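Local coordinates for protein p-nitrophenyl phosphatase (Pho2) (Archaeoglobus fulgidus, PDB 3QGM) that probably acts as a metal-dependent phosphatase of the haloacid dehalogenase (HAD) superfamily, with a calcium ion bound in the crystal, at residues Ile56-Leu61 / Leu66-Asp71; Glu72-Thr77 / Arg194-Ile199. One frame throughout, in Å; residues are numbered along the deposited sequence.

Contact 1: residues Ile56-Leu61 / Leu66-Asp71; sequences ILLERL and LEVGED
Leu58 swings its CG anti to the backbone N (chi1 -179°), which carries both methyls from the flank of helix 54-63 to the returning chain, while Val68, with CG1 likewise anti to its own N (chi1 -174°), turns its two branches to different leucines. CD1 of Leu58 rests on CG1 of Val68 at 3.8 Å and lies 3.6 Å from the carbonyl O of Val68; that oxygen also accepts a hydrogen bond from NH2 of Arg62. The other methyl reaches the backbone beyond, where Leu58 CD2 lies 3.9 Å from Glu70 N. One turn further on, CB of Leu61 meets CG2 of Val68 at 4.0 Å, so the valine bridges successive turns of the helix.

Where the chain turns back, a weak hydrogen bond runs from Leu66 N to Leu61 O (3.3 Å), and Leu66 CB lies 3.6 Å from Leu61 O. Ile73 and Phe45 extend the apolar layer, whereas the carboxylate of Glu70 leaves it for a salt bridge with Arg55. Strand 42-47, helix 54-63 and the parallel strand 73-75, with the return loop between the last two, form a beta-alpha-beta crossover, right-handed as is usual in Rossmann-like folds such as the HAD core.

Contact 2: residues Glu72-Thr77 / Arg194-Ile199; sequences EILVAT and REALDI
Leu74 projects from strand 73-75 onto Glu195, Ala196 and Ile199 of helix 190-200, a strand-on-helix contact in the Rossmann-like HAD core. The strand lies at the edge of the six-stranded parallel sheet, and the helix runs nearly antiparallel to it: the two axes make an angle of 164° and come within 9.8 Å. That is the usual layering of such a core, here between elements separated by more than a hundred residues.

The close part is gathered around the fork of the leucine. Its side chain extends away from the backbone nitrogen (chi1 -169°), and both methyls reach the helix. Leu74 CD2 settles on Ala196, 3.8 Å from its CB, and the small alanine lets the methyl approach the helix backbone as well, to 3.6 Å from Ala196 N. Leu74 CD1 runs on to Ile199. Glu195 CG lies against both methyls, 3.8 Å from Leu74 CD1, the two side chains crossing at about a right angle. Glu195 thus presents its aliphatic part to the leucine, and the bend at chi2 (69°) turns the carboxylate aside, where OE2 forms a salt bridge with Arg86. Ile44 of the adjoining strand 42-47 touches Leu74, Ala196 and Ile199 and continues the apolar layer along the sheet.

Packing is looser toward Ile199, a partly exposed residue one turn beyond Glu195, where a single methyl-to-methyl approach joins the segments. No hydrogen bond crosses between them; the backbone of Leu74 bonds instead to Phe45 and Ser47 of strand 42-47, and the helix bonds internally, as from Ile199 N to Glu195 O at 2.9 Å. At this looser margin the leucine and isoleucine meet obliquely, with Leu74 CD1 lying 4.1 Å from Ile199 CD1.

In the fold
Contact 1 closes before contact 2 opens, and strand 73-75 follows directly on the loop of contact 1; the centres of the two contacts are about 13 Å apart. Helix 54-63 packs on the strand through Ile73 and Val75, whereas helix 190-200 meets it through Leu74, so alternate residues of this outermost strand serve the two layers of an alpha-beta-alpha sandwich. The contacts also touch directly, Ile73 packing against Leu61 and Val68 of contact 1. Contact 2 joins the part of the chain within residues 11-111 to that within 184-262, both HAD-like by sequence. The sheet they share carries Asp14, a calcium ligand, at the end of its strand 10-14.

Contact 1: residues Ile56-Leu61 / Leu66-Asp71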
ATOM      1  N   ILE A  56     -19.398  -2.774 -21.619  1.00 25.98           N
ATOM      2  CA  ILE A  56     -20.339  -2.616 -20.462  1.00 25.58           C
ATOM      3  C   ILE A  56     -20.788  -1.159 -20.277  1.00 26.11           C
ATOM      4  O   ILE A  56     -22.006  -0.845 -20.139  1.00 26.52           O
ATOM      5  CB  ILE A  56     -19.718  -3.110 -19.160  1.00 24.62           C
ATOM      6  CG1 ILE A  56     -19.352  -4.603 -19.265  1.00 25.20           C
ATOM      7  CG2 ILE A  56     -20.566  -2.745 -17.966  1.00 24.93           C
ATOM      8  CD1 ILE A  56     -20.477  -5.538 -19.493  1.00 25.36           C
ATOM      9  N   LEU A  57     -19.813  -0.256 -20.284  1.00 26.33           N
ATOM     10  CA  LEU A  57     -20.116   1.170 -20.125  1.00 26.44           C
ATOM     11  C   LEU A  57     -20.878   1.758 -21.314  1.00 25.58           C
ATOM     12  O   LEU A  57     -21.755   2.625 -21.142  1.00 26.47           O
ATOM     13  CB  LEU A  57     -18.818   1.948 -19.824  1.00 27.58           C
ATOM     14  CG  LEU A  57     -18.251   1.715 -18.402  1.00 30.23           C
ATOM     15  CD1 LEU A  57     -16.982   2.533 -18.133  1.00 35.09           C
ATOM     16  CD2 LEU A  57     -19.316   2.067 -17.356  1.00 32.46           C
ATOM     17  N   LEU A  58     -20.572   1.283 -22.515  1.00 24.64           N
ATOM     18  CA  LEU A  58     -21.345   1.586 -23.712  1.00 24.67           C
ATOM     19  C   LEU A  58     -22.781   1.160 -23.479  1.00 25.37           C
ATOM     20  O   LEU A  58     -23.709   1.959 -23.619  1.00 25.65           O
ATOM     21  CB  LEU A  58     -20.763   0.864 -24.941  1.00 24.00           C
ATOM     22  CG  LEU A  58     -21.422   1.067 -26.320  1.00 27.10           C
ATOM     23  CD1 LEU A  58     -21.438   2.568 -26.621  1.00 23.01           C
ATOM     24  CD2 LEU A  58     -20.794   0.232 -27.478  1.00 27.41           C
ATOM     25  N   GLU A  59     -22.974  -0.100 -23.096  1.00 25.84           N
ATOM     26  CA  GLU A  59     -24.314  -0.606 -22.873  1.00 25.73           C
ATOM     27  C   GLU A  59     -25.004   0.175 -21.747  1.00 26.01           C
ATOM     28  O   GLU A  59     -26.148   0.536 -21.898  1.00 28.42           O
ATOM     29  CB  GLU A  59     -24.293  -2.134 -22.631  1.00 24.88           C
ATOM     30  CG  GLU A  59     -24.042  -2.862 -23.928  1.00 25.82           C
ATOM     31  CD  GLU A  59     -23.828  -4.381 -23.783  1.00 26.38           C
ATOM     32  OE1 GLU A  59     -24.088  -4.946 -22.707  1.00 27.14           O
ATOM     33  OE2 GLU A  59     -23.396  -4.973 -24.769  1.00 23.80           O
ATOM     34  N   ARG A  60     -24.286   0.554 -20.699  1.00 26.36           N
ATOM     35  CA  ARG A  60     -24.895   1.366 -19.657  1.00 27.05           C
ATOM     36  C   ARG A  60     -25.396   2.719 -20.156  1.00 27.96           C
ATOM     37  O   ARG A  60     -26.562   3.086 -19.900  1.00 29.35           O
ATOM     38  CB  ARG A  60     -23.988   1.524 -18.478  1.00 27.28           C
ATOM     39  CG  ARG A  60     -24.599   2.431 -17.396  1.00 28.71           C
ATOM     40  CD  ARG A  60     -23.671   2.561 -16.232  1.00 30.25           C
ATOM     41  NE  ARG A  60     -23.320   1.251 -15.738  1.00 31.89           N
ATOM     42  CZ  ARG A  60     -22.400   0.991 -14.822  1.00 36.99           C
ATOM     43  NH1 ARG A  60     -21.703   1.968 -14.258  1.00 40.40           N
ATOM     44  NH2 ARG A  60     -22.183  -0.274 -14.474  1.00 38.77           N
ATOM     45  N   LEU A  61     -24.558   3.469 -20.864  1.00 27.38           N
ATOM     46  CA  LEU A  61     -25.004   4.757 -21.413  1.00 28.83           C
ATOM     47  C   LEU A  61     -26.261   4.590 -22.278  1.00 30.23           C
ATOM     48  O   LEU A  61     -27.209   5.372 -22.172  1.00 27.34           O
ATOM     49  CB  LEU A  61     -23.914   5.474 -22.217  1.00 27.97           C
ATOM     50  CG  LEU A  61     -22.740   6.003 -21.350  1.00 31.08           C
ATOM     51  CD1 LEU A  61     -21.790   6.785 -22.160  1.00 31.85           C
ATOM     52  CD2 LEU A  61     -23.250   6.851 -20.232  1.00 31.32           C
ATOM     53  N   LEU A  66     -29.240   7.178 -24.125  1.00 38.28           N
ATOM     54  CA  LEU A  66     -28.349   7.946 -24.970  1.00 38.26           C
ATOM     55  C   LEU A  66     -27.998   7.112 -26.201  1.00 39.35           C
ATOM     56  O   LEU A  66     -27.879   5.878 -26.125  1.00 38.29           O
ATOM     57  CB  LEU A  66     -27.072   8.354 -24.201  1.00 37.97           C
ATOM     58  CG  LEU A  66     -27.289   9.040 -22.840  1.00 36.79           C
ATOM     59  CD1 LEU A  66     -25.985   9.577 -22.314  1.00 36.95           C
ATOM     60  CD2 LEU A  66     -28.290  10.155 -22.930  1.00 37.09           C
ATOM     61  N   GLU A  67     -27.825   7.817 -27.308  1.00 40.22           N
ATOM     62  CA  GLU A  67     -27.418   7.249 -28.559  1.00 42.42           C
ATOM     63  C   GLU A  67     -25.913   7.448 -28.592  1.00 41.80           C
ATOM     64  O   GLU A  67     -25.452   8.578 -28.638  1.00 42.37           O
ATOM     65  CB  GLU A  67     -28.082   8.001 -29.712  1.00 43.78           C
ATOM     66  CG  GLU A  67     -28.401   7.155 -30.939  1.00 48.42           C
ATOM     67  CD  GLU A  67     -29.899   7.222 -31.292  1.00 54.26           C
ATOM     68  OE1 GLU A  67     -30.707   6.616 -30.542  1.00 56.89           O
ATOM     69  OE2 GLU A  67     -30.267   7.890 -32.292  1.00 57.33           O
ATOM     70  N   VAL A  68     -25.170   6.343 -28.545  1.00 40.98           N
ATOM     71  CA  VAL A  68     -23.720   6.369 -28.300  1.00 40.71           C
ATOM     72  C   VAL A  68     -23.116   5.231 -29.097  1.00 40.12           C
ATOM     73  O   VAL A  68     -23.587   4.104 -29.031  1.00 39.74           O
ATOM     74  CB  VAL A  68     -23.381   6.155 -26.768  1.00 40.35           C
ATOM     75  CG1 VAL A  68     -21.915   6.320 -26.487  1.00 40.12           C
ATOM     76  CG2 VAL A  68     -24.182   7.102 -25.877  1.00 40.34           C
ATOM     77  N   GLY A  69     -22.092   5.527 -29.872  1.00 40.78           N
ATOM     78  CA  GLY A  69     -21.278   4.479 -30.530  1.00 40.51           C
ATOM     79  C   GLY A  69     -20.020   4.103 -29.739  1.00 39.94           C
ATOM     80  O   GLY A  69     -19.559   4.871 -28.896  1.00 38.36           O
ATOM     81  N   GLU A  70     -19.506   2.903 -30.009  1.00 39.60           N
ATOM     82  CA  GLU A  70     -18.191   2.431 -29.540  1.00 40.47           C
ATOM     83  C   GLU A  70     -17.133   3.541 -29.349  1.00 39.52           C
ATOM     84  O   GLU A  70     -16.501   3.701 -28.276  1.00 39.24           O
ATOM     85  CB  GLU A  70     -17.634   1.461 -30.606  1.00 41.71           C
ATOM     86  CG  GLU A  70     -17.335   0.065 -30.141  1.00 44.37           C
ATOM     87  CD  GLU A  70     -17.009  -0.850 -31.313  1.00 48.87           C
ATOM     88  OE1 GLU A  70     -15.853  -0.840 -31.811  1.00 52.73           O
ATOM     89  OE2 GLU A  70     -17.927  -1.585 -31.741  1.00 52.91           O
ATOM     90  N   ASP A  71     -16.909   4.293 -30.409  1.00 38.69           N
ATOM     91  CA  ASP A  71     -15.752   5.175 -30.401  0.60 39.06           C
ATOM     92  C   ASP A  71     -15.960   6.426 -29.536  1.00 38.50           C
ATOM     93  O   ASP A  71     -15.005   7.114 -29.217  1.00 39.19           O
ATOM     94  CB  ASP A  71     -15.280   5.446 -31.837  0.60 39.67           C
ATOM     95  CG  ASP A  71     -14.690   4.188 -32.489  0.60 39.47           C
ATOM     96  OD1 ASP A  71     -14.035   3.370 -31.795  0.60 41.91           O
ATOM     97  OD2 ASP A  71     -14.901   3.987 -33.687  0.60 44.00           O
TER

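Contact 2: residues Glu72-Thr77 / Arg194-Ile199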
ATOM      1  N   GLU A  72     -17.191   6.657 -29.099  1.00 37.05           N
ATOM      2  CA  GLU A  72     -17.484   7.758 -28.200  1.00 36.55           C
ATOM      3  C   GLU A  72     -17.219   7.429 -26.710  1.00 34.72           C
ATOM      4  O   GLU A  72     -17.519   8.273 -25.875  1.00 35.73           O
ATOM      5  CB  GLU A  72     -18.967   8.157 -28.322  1.00 36.45           C
ATOM      6  CG  GLU A  72     -19.360   8.817 -29.619  1.00 40.51           C
ATOM      7  CD  GLU A  72     -20.864   9.072 -29.675  1.00 43.00           C
ATOM      8  OE1 GLU A  72     -21.629   8.102 -29.868  1.00 44.68           O
ATOM      9  OE2 GLU A  72     -21.284  10.228 -29.495  1.00 47.97           O
ATOM     10  N   ILE A  73     -16.723   6.225 -26.391  1.00 32.12           N
ATOM     11  CA  ILE A  73     -16.480   5.768 -25.004  0.60 31.21           C
ATOM     12  C   ILE A  73     -14.999   5.458 -24.843  1.00 30.16           C
ATOM     13  O   ILE A  73     -14.474   4.635 -25.590  1.00 29.34           O
ATOM     14  CB  ILE A  73     -17.192   4.407 -24.641  0.60 30.91           C
ATOM     15  CG1 ILE A  73     -18.685   4.372 -24.980  0.60 30.26           C
ATOM     16  CG2 ILE A  73     -17.026   4.116 -23.163  0.60 30.81           C
ATOM     17  CD1 ILE A  73     -19.500   5.169 -24.067  0.60 30.88           C
ATOM     18  N   LEU A  74     -14.333   6.106 -23.891  1.00 28.38           N
ATOM     19  CA  LEU A  74     -12.947   5.821 -23.585  1.00 27.82           C
ATOM     20  C   LEU A  74     -12.854   5.511 -22.100  1.00 27.09           C
ATOM     21  O   LEU A  74     -12.929   6.435 -21.251  1.00 26.76           O
ATOM     22  CB  LEU A  74     -12.038   7.010 -23.963  1.00 28.34           C
ATOM     23  CG  LEU A  74     -10.501   6.814 -23.950  1.00 29.85           C
ATOM     24  CD1 LEU A  74     -10.025   5.671 -24.873  1.00 30.69           C
ATOM     25  CD2 LEU A  74      -9.841   8.089 -24.314  1.00 28.46           C
ATOM     26  N   VAL A  75     -12.690   4.227 -21.781  1.00 24.21           N
ATOM     27  CA  VAL A  75     -12.594   3.787 -20.393  1.00 24.13           C
ATOM     28  C   VAL A  75     -11.180   3.235 -20.144  1.00 23.84           C
ATOM     29  O   VAL A  75     -10.496   2.777 -21.069  1.00 23.13           O
ATOM     30  CB  VAL A  75     -13.717   2.771 -20.042  1.00 24.51           C
ATOM     31  CG1 VAL A  75     -13.583   1.439 -20.885  1.00 22.53           C
ATOM     32  CG2 VAL A  75     -13.778   2.542 -18.495  1.00 24.66           C
ATOM     33  N   ALA A  76     -10.730   3.375 -18.898  1.00 23.12           N
ATOM     34  CA  ALA A  76      -9.351   3.148 -18.564  1.00 23.25           C
ATOM     35  C   ALA A  76      -8.946   1.725 -18.881  1.00 22.65           C
ATOM     36  O   ALA A  76      -7.822   1.491 -19.229  1.00 23.68           O
ATOM     37  CB  ALA A  76      -9.084   3.483 -17.040  1.00 21.54           C
ATOM     38  N   THR A  77      -9.851   0.770 -18.745  1.00 23.15           N
ATOM     39  CA  THR A  77      -9.491  -0.615 -19.022  1.00 23.32           C
ATOM     40  C   THR A  77      -9.097  -0.747 -20.506  1.00 23.77           C
ATOM     41  O   THR A  77      -8.004  -1.237 -20.862  1.00 23.63           O
ATOM     42  CB  THR A  77     -10.654  -1.575 -18.739  1.00 23.43           C
ATOM     43  OG1 THR A  77     -11.825  -1.121 -19.426  1.00 21.78           O
ATOM     44  CG2 THR A  77     -10.939  -1.700 -17.177  1.00 21.50           C
ATOM     45  N   ARG A 194      -4.999  12.599 -24.284  1.00 34.91           N
ATOM     46  CA  ARG A 194      -4.516  12.732 -25.636  1.00 36.35           C
ATOM     47  C   ARG A 194      -5.172  11.675 -26.519  1.00 35.94           C
ATOM     48  O   ARG A 194      -5.428  11.932 -27.700  1.00 34.59           O
ATOM     49  CB  ARG A 194      -2.976  12.702 -25.695  1.00 38.10           C
ATOM     50  CG  ARG A 194      -2.400  13.909 -24.921  1.00 41.65           C
ATOM     51  CD  ARG A 194      -0.909  14.259 -25.171  1.00 47.94           C
ATOM     52  NE  ARG A 194      -0.485  15.348 -24.266  1.00 49.71           N
ATOM     53  CZ  ARG A 194      -0.857  16.630 -24.379  1.00 54.02           C
ATOM     54  NH1 ARG A 194      -0.439  17.514 -23.472  1.00 54.63           N
ATOM     55  NH2 ARG A 194      -1.644  17.052 -25.389  1.00 55.20           N
ATOM     56  N   GLU A 195      -5.515  10.517 -25.952  1.00 34.64           N
ATOM     57  CA  GLU A 195      -6.240   9.535 -26.753  1.00 34.36           C
ATOM     58  C   GLU A 195      -7.618  10.087 -27.111  1.00 33.64           C
ATOM     59  O   GLU A 195      -8.088   9.882 -28.236  1.00 32.97           O
ATOM     60  CB  GLU A 195      -6.356   8.167 -26.081  1.00 34.24           C
ATOM     61  CG  GLU A 195      -7.181   7.132 -26.872  1.00 36.09           C
ATOM     62  CD  GLU A 195      -6.515   6.665 -28.177  1.00 41.30           C
ATOM     63  OE1 GLU A 195      -5.370   7.078 -28.463  1.00 43.80           O
ATOM     64  OE2 GLU A 195      -7.137   5.877 -28.916  1.00 41.73           O
ATOM     65  N   ALA A 196      -8.255  10.768 -26.162  1.00 31.99           N
ATOM     66  CA  ALA A 196      -9.606  11.279 -26.371  1.00 31.95           C
ATOM     67  C   ALA A 196      -9.633  12.388 -27.439  1.00 33.04           C
ATOM     68  O   ALA A 196     -10.537  12.422 -28.285  1.00 33.61           O
ATOM     69  CB  ALA A 196     -10.226  11.785 -25.065  1.00 29.95           C
ATOM     70  N   LEU A 197      -8.650  13.280 -27.375  1.00 33.60           N
ATOM     71  CA  LEU A 197      -8.415  14.300 -28.423  1.00 34.79           C
ATOM     72  C   LEU A 197      -8.237  13.709 -29.848  1.00 36.80           C
ATOM     73  O   LEU A 197      -8.912  14.129 -30.797  1.00 36.31           O
ATOM     74  CB  LEU A 197      -7.190  15.120 -28.058  1.00 34.47           C
ATOM     75  CG  LEU A 197      -7.354  16.081 -26.895  1.00 32.31           C
ATOM     76  CD1 LEU A 197      -6.102  16.953 -26.737  1.00 33.51           C
ATOM     77  CD2 LEU A 197      -8.549  16.988 -27.118  1.00 32.95           C
ATOM     78  N   ASP A 198      -7.352  12.721 -29.954  1.00 38.24           N
ATOM     79  CA  ASP A 198      -7.109  11.974 -31.174  1.00 40.31           C
ATOM     80  C   ASP A 198      -8.412  11.361 -31.705  1.00 40.54           C
ATOM     81  O   ASP A 198      -8.733  11.463 -32.892  1.00 41.22           O
ATOM     82  CB  ASP A 198      -6.076  10.861 -30.890  1.00 41.53           C
ATOM     83  CG  ASP A 198      -5.401  10.333 -32.168  1.00 45.09           C
ATOM     84  OD1 ASP A 198      -6.084   9.694 -32.979  1.00 46.53           O
ATOM     85  OD2 ASP A 198      -4.172  10.560 -32.342  1.00 53.65           O
ATOM     86  N   ILE A 199      -9.170  10.717 -30.821  1.00 40.05           N
ATOM     87  CA  ILE A 199     -10.468  10.159 -31.201  1.00 39.37           C
ATOM     88  C   ILE A 199     -11.377  11.286 -31.693  1.00 39.51           C
ATOM     89  O   ILE A 199     -11.968  11.167 -32.750  1.00 40.14           O
ATOM     90  CB  ILE A 199     -11.119   9.351 -30.032  1.00 39.00           C
ATOM     91  CG1 ILE A 199     -10.344   8.026 -29.829  1.00 37.62           C
ATOM     92  CG2 ILE A 199     -12.628   9.077 -30.305  1.00 38.64           C
ATOM     93  CD1 ILE A 199     -10.694   7.284 -28.552  1.00 33.48           C
TER